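Local coordinates for protein phytochromobilin synthase (Solanum lycopersicum, PDB 6KME) that probably catalyses the ferredoxin-dependent reduction of biliverdin IX alpha to phytochromobilin, and holds biliverdin in its pocket in this structure, at residues Leu71-Phe76 and Thr259-Asn264; Leu232-Glu237 and Pro279-Glu284. The protein carries 1 engineered substitution. One frame throughout, in Å; residues are numbered along the deposited sequence.

Contact 1: Leu71-Phe76 and Thr259-Asn264; sequences LQMLSF and TKFLFN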
loop_
_atom_site.group_PDB
_atom_site.type_symbol
_atom_site.label_atom_id
_atom_site.label_comp_id
_atom_site.label_asym_id
_atom_site.label_seq_id
_atom_site.Cartn_x
_atom_site.Cartn_y
_atom_site.Cartn_z
ATOM N N LEU A 71 -18.520 4.509 1.717
ATOM C CA LEU A 71 -17.249 4.125 1.124
ATOM C C LEU A 71 -17.262 4.625 -0.314
ATOM O O LEU A 71 -18.195 4.322 -1.065
ATOM C CB LEU A 71 -17.047 2.608 1.176
ATOM C CG LEU A 71 -16.866 1.890 2.529
ATOM C CD1 LEU A 71 -18.092 1.983 3.440
ATOM C CD2 LEU A 71 -16.519 0.433 2.259
ATOM N N GLN A 72 -16.261 5.414 -0.683
ATOM C CA GLN A 72 -16.159 5.973 -2.026
ATOM C C GLN A 72 -14.953 5.365 -2.725
ATOM O O GLN A 72 -13.848 5.350 -2.168
ATOM C CB GLN A 72 -16.034 7.495 -1.983
ATOM C CG GLN A 72 -17.135 8.187 -1.208
ATOM C CD GLN A 72 -16.615 9.375 -0.417
ATOM O OE1 GLN A 72 -16.308 10.425 -0.984
ATOM N NE2 GLN A 72 -16.499 9.208 0.901
ATOM N N MET A 73 -15.167 4.859 -3.942
ATOM C CA MET A 73 -14.119 4.146 -4.661
ATOM C C MET A 73 -13.925 4.723 -6.057
ATOM O O MET A 73 -14.894 5.023 -6.764
ATOM C CB MET A 73 -14.441 2.655 -4.743
ATOM C CG MET A 73 -14.395 1.989 -3.380
ATOM S SD MET A 73 -15.186 0.387 -3.315
ATOM C CE MET A 73 -16.925 0.842 -3.308
ATOM N N LEU A 74 -12.659 4.861 -6.450
ATOM C CA LEU A 74 -12.288 5.366 -7.765
ATOM C C LEU A 74 -11.227 4.451 -8.354
ATOM O O LEU A 74 -10.434 3.867 -7.620
ATOM C CB LEU A 74 -11.748 6.789 -7.679
ATOM C CG LEU A 74 -12.650 7.887 -7.138
ATOM C CD1 LEU A 74 -11.783 9.087 -6.819
ATOM C CD2 LEU A 74 -13.714 8.251 -8.177
ATOM N N SER A 75 -11.205 4.317 -9.680
ATOM C CA SER A 75 -10.180 3.466 -10.269
ATOM C C SER A 75 -9.835 3.950 -11.675
ATOM O O SER A 75 -10.691 4.446 -12.418
ATOM C CB SER A 75 -10.602 1.986 -10.278
ATOM O OG SER A 75 -11.880 1.788 -10.865
ATOM N N PHE A 76 -8.559 3.797 -12.024
ATOM C CA PHE A 76 -8.031 4.289 -13.289
ATOM C C PHE A 76 -6.917 3.358 -13.739
ATOM O O PHE A 76 -6.421 2.527 -12.970
ATOM C CB PHE A 76 -7.505 5.723 -13.157
ATOM C CG PHE A 76 -8.528 6.700 -12.664
ATOM C CD1 PHE A 76 -9.398 7.318 -13.549
ATOM C CD2 PHE A 76 -8.629 6.988 -11.311
ATOM C CE1 PHE A 76 -10.341 8.217 -13.090
ATOM C CE2 PHE A 76 -9.576 7.883 -10.854
ATOM C CZ PHE A 76 -10.430 8.488 -11.732
ATOM N N THR A 259 -10.697 -8.512 -2.579
ATOM C CA THR A 259 -10.044 -9.334 -3.588
ATOM C C THR A 259 -10.277 -8.852 -5.016
ATOM O O THR A 259 -9.449 -9.130 -5.894
ATOM C CB THR A 259 -10.523 -10.778 -3.481
ATOM O OG1 THR A 259 -11.950 -10.808 -3.633
ATOM C CG2 THR A 259 -10.135 -11.364 -2.127
ATOM N N LYS A 260 -11.393 -8.171 -5.285
ATOM C CA LYS A 260 -11.704 -7.748 -6.647
ATOM C C LYS A 260 -11.460 -6.269 -6.899
ATOM O O LYS A 260 -11.396 -5.855 -8.070
ATOM C CB LYS A 260 -13.161 -8.084 -6.988
ATOM C CG LYS A 260 -13.462 -9.575 -6.928
ATOM C CD LYS A 260 -14.723 -9.907 -7.702
ATOM C CE LYS A 260 -15.220 -11.309 -7.395
ATOM N NZ LYS A 260 -15.858 -11.394 -6.046
ATOM N N PHE A 261 -11.305 -5.457 -5.849
ATOM C CA PHE A 261 -11.035 -4.030 -6.036
ATOM C C PHE A 261 -9.698 -3.638 -5.417
ATOM O O PHE A 261 -8.769 -3.293 -6.157
ATOM C CB PHE A 261 -12.185 -3.173 -5.494
ATOM C CG PHE A 261 -11.954 -1.697 -5.649
ATOM C CD1 PHE A 261 -12.166 -1.076 -6.879
ATOM C CD2 PHE A 261 -11.470 -0.937 -4.583
ATOM C CE1 PHE A 261 -11.937 0.276 -7.040
ATOM C CE2 PHE A 261 -11.242 0.418 -4.729
ATOM C CZ PHE A 261 -11.472 1.031 -5.964
ATOM N N LEU A 262 -9.558 -3.685 -4.087
ATOM C CA LEU A 262 -8.345 -3.163 -3.462
ATOM C C LEU A 262 -7.120 -3.920 -3.930
ATOM O O LEU A 262 -6.072 -3.319 -4.188
ATOM C CB LEU A 262 -8.452 -3.242 -1.931
ATOM C CG LEU A 262 -9.525 -2.335 -1.311
ATOM C CD1 LEU A 262 -9.661 -2.637 0.166
ATOM C CD2 LEU A 262 -9.171 -0.849 -1.528
ATOM N N PHE A 263 -7.216 -5.243 -4.026
ATOM C CA PHE A 263 -6.088 -6.051 -4.461
ATOM C C PHE A 263 -6.462 -6.841 -5.696
ATOM O O PHE A 263 -6.044 -7.980 -5.890
ATOM C CB PHE A 263 -5.578 -6.898 -3.297
ATOM C CG PHE A 263 -5.241 -6.035 -2.122
ATOM C CD1 PHE A 263 -4.199 -5.123 -2.218
ATOM C CD2 PHE A 263 -6.050 -6.005 -1.008
ATOM C CE1 PHE A 263 -3.921 -4.255 -1.177
ATOM C CE2 PHE A 263 -5.781 -5.146 0.043
ATOM C CZ PHE A 263 -4.717 -4.269 -0.043
ATOM N N ASN A 264 -7.266 -6.197 -6.548
ATOM C CA ASN A 264 -7.559 -6.699 -7.884
ATOM C C ASN A 264 -6.279 -7.196 -8.539
ATOM O O ASN A 264 -5.242 -6.527 -8.495
ATOM C CB ASN A 264 -8.199 -5.584 -8.720
ATOM C CG ASN A 264 -8.440 -5.996 -10.155
ATOM O OD1 ASN A 264 -7.549 -5.898 -10.989
ATOM N ND2 ASN A 264 -9.654 -6.444 -10.453
#

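Contact 2: Leu232-Glu237 and Pro279-Glu284; sequences LTWRSE and PEYRCE. With BLA (biliverdine IX alpha), chain B.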
loop_
_atom_site.group_PDB
_atom_site.type_symbol
_atom_site.label_atom_id
_atom_site.label_comp_id
_atom_site.label_asym_id
_atom_site.label_seq_id
_atom_site.Cartn_x
_atom_site.Cartn_y
_atom_site.Cartn_z
ATOM N N LEU A 232 -0.045 -8.909 -3.717
ATOM C CA LEU A 232 -1.502 -8.808 -3.626
ATOM C C LEU A 232 -2.068 -9.927 -2.763
ATOM O O LEU A 232 -3.057 -9.735 -2.042
ATOM C CB LEU A 232 -2.136 -8.877 -5.027
ATOM C CG LEU A 232 -1.713 -7.791 -6.012
ATOM C CD1 LEU A 232 -2.250 -8.100 -7.426
ATOM C CD2 LEU A 232 -2.189 -6.432 -5.512
ATOM N N THR A 233 -1.479 -11.113 -2.859
ATOM C CA THR A 233 -1.983 -12.246 -2.098
ATOM C C THR A 233 -1.777 -12.024 -0.606
ATOM O O THR A 233 -2.689 -12.270 0.198
ATOM C CB THR A 233 -1.294 -13.526 -2.556
ATOM O OG1 THR A 233 -1.648 -13.804 -3.919
ATOM C CG2 THR A 233 -1.716 -14.691 -1.674
ATOM N N TRP A 234 -0.589 -11.550 -0.218
ATOM C CA TRP A 234 -0.341 -11.235 1.188
ATOM C C TRP A 234 -1.353 -10.223 1.707
ATOM O O TRP A 234 -2.031 -10.462 2.717
ATOM C CB TRP A 234 1.082 -10.703 1.380
ATOM C CG TRP A 234 1.254 -10.076 2.733
ATOM C CD1 TRP A 234 1.217 -8.737 3.037
ATOM C CD2 TRP A 234 1.428 -10.766 3.985
ATOM N NE1 TRP A 234 1.375 -8.557 4.397
ATOM C CE2 TRP A 234 1.514 -9.783 4.997
ATOM C CE3 TRP A 234 1.548 -12.117 4.338
ATOM C CZ2 TRP A 234 1.696 -10.111 6.350
ATOM C CZ3 TRP A 234 1.737 -12.441 5.690
ATOM C CH2 TRP A 234 1.806 -11.440 6.672
ATOM N N ARG A 235 -1.484 -9.087 1.013
ATOM C CA ARG A 235 -2.338 -8.013 1.505
ATOM C C ARG A 235 -3.805 -8.408 1.487
ATOM O O ARG A 235 -4.551 -8.067 2.415
ATOM C CB ARG A 235 -2.096 -6.733 0.691
ATOM C CG ARG A 235 -0.708 -6.124 0.924
ATOM C CD ARG A 235 -0.619 -4.669 0.454
ATOM N NE ARG A 235 -1.470 -3.804 1.269
ATOM C CZ ARG A 235 -1.758 -2.544 0.968
ATOM N NH1 ARG A 235 -1.246 -1.985 -0.130
ATOM N NH2 ARG A 235 -2.554 -1.843 1.763
ATOM N N SER A 236 -4.253 -9.144 0.468
ATOM C CA SER A 236 -5.670 -9.486 0.471
ATOM C C SER A 236 -6.010 -10.444 1.607
ATOM O O SER A 236 -7.160 -10.471 2.053
ATOM C CB SER A 236 -6.106 -10.056 -0.883
ATOM O OG SER A 236 -5.591 -11.348 -1.077
ATOM N N GLU A 237 -5.032 -11.190 2.122
ATOM C CA GLU A 237 -5.272 -12.087 3.253
ATOM C C GLU A 237 -5.104 -11.403 4.613
ATOM O O GLU A 237 -5.875 -11.684 5.535
ATOM C CB GLU A 237 -4.340 -13.304 3.168
ATOM C CG GLU A 237 -4.601 -14.394 4.230
ATOM C CD GLU A 237 -5.854 -15.228 3.947
ATOM O OE1 GLU A 237 -6.167 -15.473 2.764
ATOM O OE2 GLU A 237 -6.528 -15.640 4.915
ATOM N N PRO A 279 3.881 -20.796 3.595
ATOM C CA PRO A 279 3.477 -22.072 4.212
ATOM C C PRO A 279 3.584 -22.096 5.724
ATOM O O PRO A 279 3.060 -23.041 6.333
ATOM C CB PRO A 279 4.445 -23.085 3.586
ATOM C CG PRO A 279 5.653 -22.263 3.249
ATOM C CD PRO A 279 5.086 -20.956 2.761
ATOM N N GLU A 280 4.263 -21.111 6.333
ATOM C CA GLU A 280 4.338 -21.015 7.790
ATOM C C GLU A 280 2.959 -20.851 8.414
ATOM O O GLU A 280 2.753 -21.231 9.578
ATOM C CB GLU A 280 5.232 -19.838 8.203
ATOM C CG GLU A 280 6.700 -20.007 7.848
ATOM C CD GLU A 280 6.990 -19.693 6.382
ATOM O OE1 GLU A 280 6.091 -19.153 5.694
ATOM O OE2 GLU A 280 8.116 -19.991 5.921
ATOM N N TYR A 281 2.014 -20.294 7.661
ATOM C CA TYR A 281 0.648 -20.039 8.109
ATOM C C TYR A 281 -0.281 -21.235 7.950
ATOM O O TYR A 281 -1.465 -21.115 8.275
ATOM C CB TYR A 281 0.050 -18.843 7.349
ATOM C CG TYR A 281 0.589 -17.507 7.786
ATOM C CD1 TYR A 281 1.796 -17.028 7.289
ATOM C CD2 TYR A 281 -0.102 -16.721 8.708
ATOM C CE1 TYR A 281 2.306 -15.799 7.695
ATOM C CE2 TYR A 281 0.409 -15.488 9.125
ATOM C CZ TYR A 281 1.614 -15.033 8.604
ATOM O OH TYR A 281 2.131 -13.805 8.991
ATOM N N ARG A 282 0.199 -22.380 7.466
ATOM C CA ARG A 282 -0.690 -23.526 7.292
ATOM C C ARG A 282 -0.977 -24.140 8.652
ATOM O O ARG A 282 -0.053 -24.566 9.353
ATOM C CB ARG A 282 -0.103 -24.577 6.350
ATOM C CG ARG A 282 -1.005 -25.816 6.231
ATOM C CD ARG A 282 -0.527 -26.826 5.193
ATOM N NE ARG A 282 -0.520 -26.266 3.843
ATOM C CZ ARG A 282 0.580 -26.009 3.139
ATOM N NH1 ARG A 282 1.783 -26.264 3.651
ATOM N NH2 ARG A 282 0.478 -25.502 1.916
ATOM N N CYS A 283 -2.255 -24.187 9.020
ATOM C CA CYS A 283 -2.677 -24.778 10.283
ATOM C C CYS A 283 -2.748 -26.297 10.190
ATOM O O CYS A 283 -2.752 -26.884 9.105
ATOM C CB CYS A 283 -4.032 -24.221 10.702
ATOM S SG CYS A 283 -3.871 -22.948 11.928
ATOM N N GLU A 284 -2.844 -26.935 11.367
ATOM C CA GLU A 284 -2.904 -28.392 11.435
ATOM C C GLU A 284 -4.067 -28.956 10.625
ATOM O O GLU A 284 -4.016 -30.111 10.188
ATOM C CB GLU A 284 -3.010 -28.852 12.893
HETATM C CHA BLA B . -2.967 -0.910 11.879
HETATM N NA BLA B . -1.964 -1.016 9.491
HETATM C C1A BLA B . -1.853 -1.180 10.881
HETATM C C2A BLA B . -0.500 -1.665 11.158
HETATM C C3A BLA B . 0.187 -1.788 9.871
HETATM C C4A BLA B . -0.741 -1.382 8.855
HETATM C CMA BLA B . 1.623 -2.232 9.581
HETATM C CAA BLA B . -0.007 -1.994 12.596
HETATM C CBA BLA B . -0.511 -3.357 12.989
HETATM C CGA BLA B . 0.512 -4.472 12.563
HETATM O O1A BLA B . 1.609 -4.234 12.976
HETATM O O2A BLA B . 0.015 -5.349 11.919
HETATM C CHB BLA B . -0.526 -1.292 7.338
HETATM N NB BLA B . 0.745 -3.290 6.790
HETATM C C1B BLA B . -0.011 -2.166 6.385
HETATM C C2B BLA B . 0.377 -2.042 4.850
HETATM C C3B BLA B . 1.060 -3.181 4.440
HETATM C C4B BLA B . 1.265 -4.038 5.691
HETATM C CMB BLA B . -0.216 -0.926 4.009
HETATM O OB BLA B . 1.727 -5.158 5.841
HETATM C CAB BLA B . 1.689 -3.767 3.201
HETATM C CBB BLA B . 2.288 -4.924 2.833
HETATM N NC BLA B . -6.041 0.375 7.755
HETATM C C1C BLA B . -6.083 0.584 6.357
HETATM C C2C BLA B . -7.572 0.712 6.005
HETATM C C3C BLA B . -8.292 0.577 7.192
HETATM C C4C BLA B . -7.309 0.353 8.367
HETATM C CMC BLA B . -7.962 0.939 4.539
HETATM O OC BLA B . -5.019 0.618 5.760
HETATM C CAC BLA B . -9.772 0.631 7.323
HETATM C CBC BLA B . -10.790 0.252 6.519
HETATM C CHD BLA B . -7.400 0.148 9.718
HETATM N ND BLA B . -4.968 -0.372 10.443
HETATM C C1D BLA B . -6.268 -0.191 10.671
HETATM C C2D BLA B . -6.629 -0.354 12.137
HETATM C C3D BLA B . -5.452 -0.640 12.805
HETATM C C4D BLA B . -4.323 -0.667 11.735
HETATM C CMD BLA B . -8.066 -0.195 12.597
HETATM C CAD BLA B . -5.136 -0.912 14.280
HETATM C CBD BLA B . -5.646 -2.251 14.778
HETATM C CGD BLA B . -4.888 -3.521 14.189
HETATM O O1D BLA B . -5.675 -4.346 13.759
HETATM O O2D BLA B . -3.669 -3.454 14.273
#

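Contact 1: Leu71-Phe76 and Thr259-Asn264
A Met-aromatic contact between M73 and F261 ties the central antiparallel beta-sheet to the C-terminal end of helix 251-262. The sulfur SD of M73 lies over one face of the phenyl ring, 4.3 Å from the F261 ring centroid, 19° off the normal and shifted toward the rim. Nearer the main chain, M73 CB comes to 3.6 Å from F261 CZ and M73 CG rests against F261 CE2, so the methionine chain crosses the ring obliquely, CB near CZ and SD nearer CD2. The ring reaches the strand because F261 carries CG anti to its own nitrogen (chi1 179°), which carries CZ up to the strand's main chain. There the carbonyl oxygen L74 O sits at the ring edge, near its plane, 3.4 Å from F261 CZ. S75 CB approaches F261 CE1 obliquely at 3.9 Å. Just after F261 the helix ends at L262, and the N264 side-chain amide turns back on it: N264 ND2 donates to K260 O over 3.0 Å, from above the carbonyl plane. Cutting F261 back to an alanine would probably leave M73 SD without its aromatic face and open a gap between strand and helix end. M73 and S75 thus serve the face of the sheet turned to helix 251-262, joined by Y59 and R85 from the two flanking strands, 51-63 and 81-91, while L74 and F76 pack on helix 34-47 across the sheet.

Contact 2: Leu232-Glu237 and Pro279-Glu284
W234, on helix 218-238, and Y281, at the end of a short 3-10 turn, make this contact alone, and it is compact. The tyrosine brings its hydroxyl to the six-membered edge of the indole: Y281 OH lies near the indole plane, 3.3 Å from W234 CH2, and W234 CZ3 is 3.9 Å from Y281 CZ. The planes stand at 68° with centroids 5.9 Å apart, an oblique pairing. W234 holds CG anti to its nitrogen (chi1 167°), carrying the benzo edge toward the loop. The hydroxyl is held by a bond to R292 O, and R292 also binds biliverdin through NH2. Further rings close in, F174 stacking on W234, with F278 edge-to-face to W234 and F274 edge-to-face to Y281.

Much of the remaining loop faces outward: P279, E280 and R282 are exposed and meet crystal neighbours, and E284 is not modelled beyond CB.

At the pyrrole edge of W234 the indole borders the bilin, NE1 lying 3.7 Å from the lactam oxygen OB of biliverdin. R235, one residue on, runs its aliphatic part along the vinyl group, CG 3.7 Å from CBB of biliverdin, and sets a guanidinium face against methyl CMB, 3.4 Å from NH2. With NH2 salt-bridged to D239 and bonded to N116, and NH1 bonded to Y231 OH, the guanidinium is probably restrained in its rotation. W234 and R235 form part of the biliverdin pocket wall, on a helix of the bilin reductase fold, with Y281 of a C-terminal loop packed behind the indole.

Contacts 1 and 2 interleave along the chain, since 232-237 falls between the two halves of contact 1 and 259-264 between those of contact 2. Their centres lie 21 Å apart, but the turn that follows helix 251-262 bridges them. F263 packs on helix 218-238, with F263 CE1 3.5 Å from R235 NE and F263 CD2 3.8 Å from S236 CA, and N264 O is 3.5 Å from L232 CD1. Through R235, then, the helix end held to the sheet in contact 1 backs a residue that touches biliverdin in contact 2. Contact 1 itself stays off the pocket: the F261 side chain is about 10 Å from the ligand.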